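Transcriptional regulator KdgR (Pseudomonas aeruginosa, PDB 5Y6I) probably binds DNA as a transcription factor of the IclR family, through an N-terminal winged helix-turn-helix domain. Local coordinates at residues K27-L32 with G63-D68. Residues are numbered along the deposited sequence; the frame is centred on the assembly and turned at random.
Sequences KALAEL and GFAVQD
Leu-29 and Ala-65 meet through one methyl each: CD2 of Leu-29 lies 3.6 Å from CB of Ala-65, an apolar contact between helix 18-31 and strand 65-67, the first strand of the wing in what is probably the DNA-binding domain. In both residues the bond from CA to CB is directed toward the other segment, and the CA atoms of the two residues are 8.4 Å apart, so side chains rather than backbones span the gap. In Leu-29, CG stands anti to the backbone N (chi1 -169°), and with chi2 at 73° the CD2 branch is the one that reaches Ala-65. The carbonyl O of Phe-64 is a looser neighbour, 4.5 Å from the same CD2; its phenyl ring heads off from Leu-29. No hydrogen bond crosses the interface, and a total of 68 Å² buried over the two segments marks it as a small apolar join within the core. Just before the strand, Gly-63 has positive phi (77°) and closes the preceding helix, 49-61, in a Schellman motif. The contact joins the C-terminal turn of helix 18-31 to strand 65-67 across intervening helices 38-45 and 49-61. Around it, Leu-29 also packs on Leu-41 of helix 38-45 and on Tyr-74 and Leu-76 of strand 74-76, the antiparallel partner of strand 65-67, while Phe-64 turns to Val-83 of helix 78-88 and to Thr-23 of the second subunit.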
loop_
_atom_site.group_PDB
_atom_site.type_symbol
_atom_site.label_atom_id
_atom_site.label_comp_id
_atom_site.label_asym_id
_atom_site.label_seq_id
_atom_site.Cartn_x
_atom_site.Cartn_y
_atom_site.Cartn_z
ATOM N N LYS A 27 7.951 15.244 -8.037
ATOM C CA LYS A 27 6.538 14.917 -8.088
ATOM C C LYS A 27 6.057 14.819 -9.527
ATOM O O LYS A 27 5.186 14.002 -9.847
ATOM C CB LYS A 27 5.733 15.967 -7.311
ATOM C CG LYS A 27 4.228 15.811 -7.417
ATOM C CD LYS A 27 3.486 17.097 -7.084
ATOM C CE LYS A 27 3.555 17.415 -5.598
ATOM N NZ LYS A 27 2.619 18.509 -5.198
ATOM N N ALA A 28 6.594 15.641 -10.410
ATOM C CA ALA A 28 6.143 15.559 -11.792
ATOM C C ALA A 28 6.835 14.456 -12.576
ATOM O O ALA A 28 6.283 13.985 -13.575
ATOM C CB ALA A 28 6.371 16.878 -12.504
ATOM N N LEU A 29 8.038 14.061 -12.165
ATOM C CA LEU A 29 8.680 12.898 -12.758
ATOM C C LEU A 29 7.855 11.646 -12.476
ATOM O O LEU A 29 7.558 10.871 -13.391
ATOM C CB LEU A 29 10.111 12.781 -12.220
ATOM C CG LEU A 29 11.153 11.821 -12.795
ATOM C CD1 LEU A 29 11.671 12.288 -14.147
ATOM C CD2 LEU A 29 12.321 11.653 -11.824
ATOM N N ALA A 30 7.424 11.467 -11.221
ATOM C CA ALA A 30 6.553 10.345 -10.870
ATOM C C ALA A 30 5.259 10.369 -11.676
ATOM O O ALA A 30 4.763 9.323 -12.114
ATOM C CB ALA A 30 6.243 10.379 -9.376
ATOM N N GLU A 31 4.699 11.553 -11.820
ATOM C CA GLU A 31 3.482 11.738 -12.568
ATOM C C GLU A 31 3.681 11.390 -14.021
ATOM O O GLU A 31 2.749 11.028 -14.700
ATOM C CB GLU A 31 3.018 13.182 -12.464
ATOM C CG GLU A 31 2.023 13.434 -11.359
ATOM C CD GLU A 31 1.571 14.870 -11.291
ATOM O OE1 GLU A 31 1.948 15.559 -10.338
ATOM O OE2 GLU A 31 0.818 15.309 -12.179
ATOM N N LEU A 32 4.908 11.465 -14.505
ATOM C CA LEU A 32 5.159 11.178 -15.896
ATOM C C LEU A 32 5.535 9.752 -16.166
ATOM O O LEU A 32 6.590 9.454 -16.658
ATOM C CB LEU A 32 6.142 12.165 -16.517
ATOM C CG LEU A 32 5.573 13.572 -16.739
ATOM C CD1 LEU A 32 6.626 14.541 -17.204
ATOM C CD2 LEU A 32 4.418 13.599 -17.710
ATOM N N GLY A 63 20.287 10.120 -6.234
ATOM C CA GLY A 63 19.646 8.848 -6.469
ATOM C C GLY A 63 18.147 8.917 -6.635
ATOM O O GLY A 63 17.523 7.882 -6.902
ATOM N N PHE A 64 17.545 10.097 -6.478
ATOM C CA PHE A 64 16.103 10.233 -6.588
ATOM C C PHE A 64 15.624 10.157 -8.028
ATOM O O PHE A 64 14.419 9.973 -8.256
ATOM C CB PHE A 64 15.644 11.542 -5.918
ATOM C CG PHE A 64 15.390 11.400 -4.428
ATOM C CD1 PHE A 64 16.408 11.564 -3.523
ATOM C CD2 PHE A 64 14.139 11.077 -3.950
ATOM C CE1 PHE A 64 16.185 11.416 -2.168
ATOM C CE2 PHE A 64 13.913 10.925 -2.594
ATOM C CZ PHE A 64 14.947 11.099 -1.702
ATOM N N ALA A 65 16.540 10.248 -8.993
ATOM C CA ALA A 65 16.196 10.098 -10.399
ATOM C C ALA A 65 17.348 9.421 -11.127
ATOM O O ALA A 65 18.486 9.397 -10.646
ATOM C CB ALA A 65 15.857 11.445 -11.038
ATOM N N VAL A 66 17.039 8.853 -12.297
ATOM C CA VAL A 66 18.046 8.248 -13.163
ATOM C C VAL A 66 17.734 8.625 -14.603
ATOM O O VAL A 66 16.623 9.035 -14.939
ATOM C CB VAL A 66 18.122 6.703 -13.014
ATOM C CG1 VAL A 66 18.800 6.323 -11.707
ATOM C CG2 VAL A 66 16.720 6.074 -13.082
ATOM N N GLN A 67 18.740 8.478 -15.455
ATOM C CA GLN A 67 18.617 8.706 -16.886
ATOM C C GLN A 67 19.031 7.406 -17.566
ATOM O O GLN A 67 20.098 6.865 -17.263
ATOM C CB GLN A 67 19.490 9.895 -17.326
ATOM C CG GLN A 67 19.226 10.371 -18.748
ATOM C CD GLN A 67 19.995 11.639 -19.135
ATOM O OE1 GLN A 67 19.633 12.331 -20.095
ATOM N NE2 GLN A 67 21.065 11.940 -18.401
ATOM N N ASP A 68 18.169 6.873 -18.430
ATOM C CA ASP A 68 18.423 5.561 -19.014
ATOM C C ASP A 68 19.560 5.651 -20.016
ATOM O O ASP A 68 19.711 6.652 -20.718
ATOM C CB ASP A 68 17.166 5.002 -19.681
ATOM C CG ASP A 68 17.401 3.640 -20.335
ATOM O OD1 ASP A 68 17.994 3.597 -21.436
ATOM O OD2 ASP A 68 16.998 2.613 -19.747
#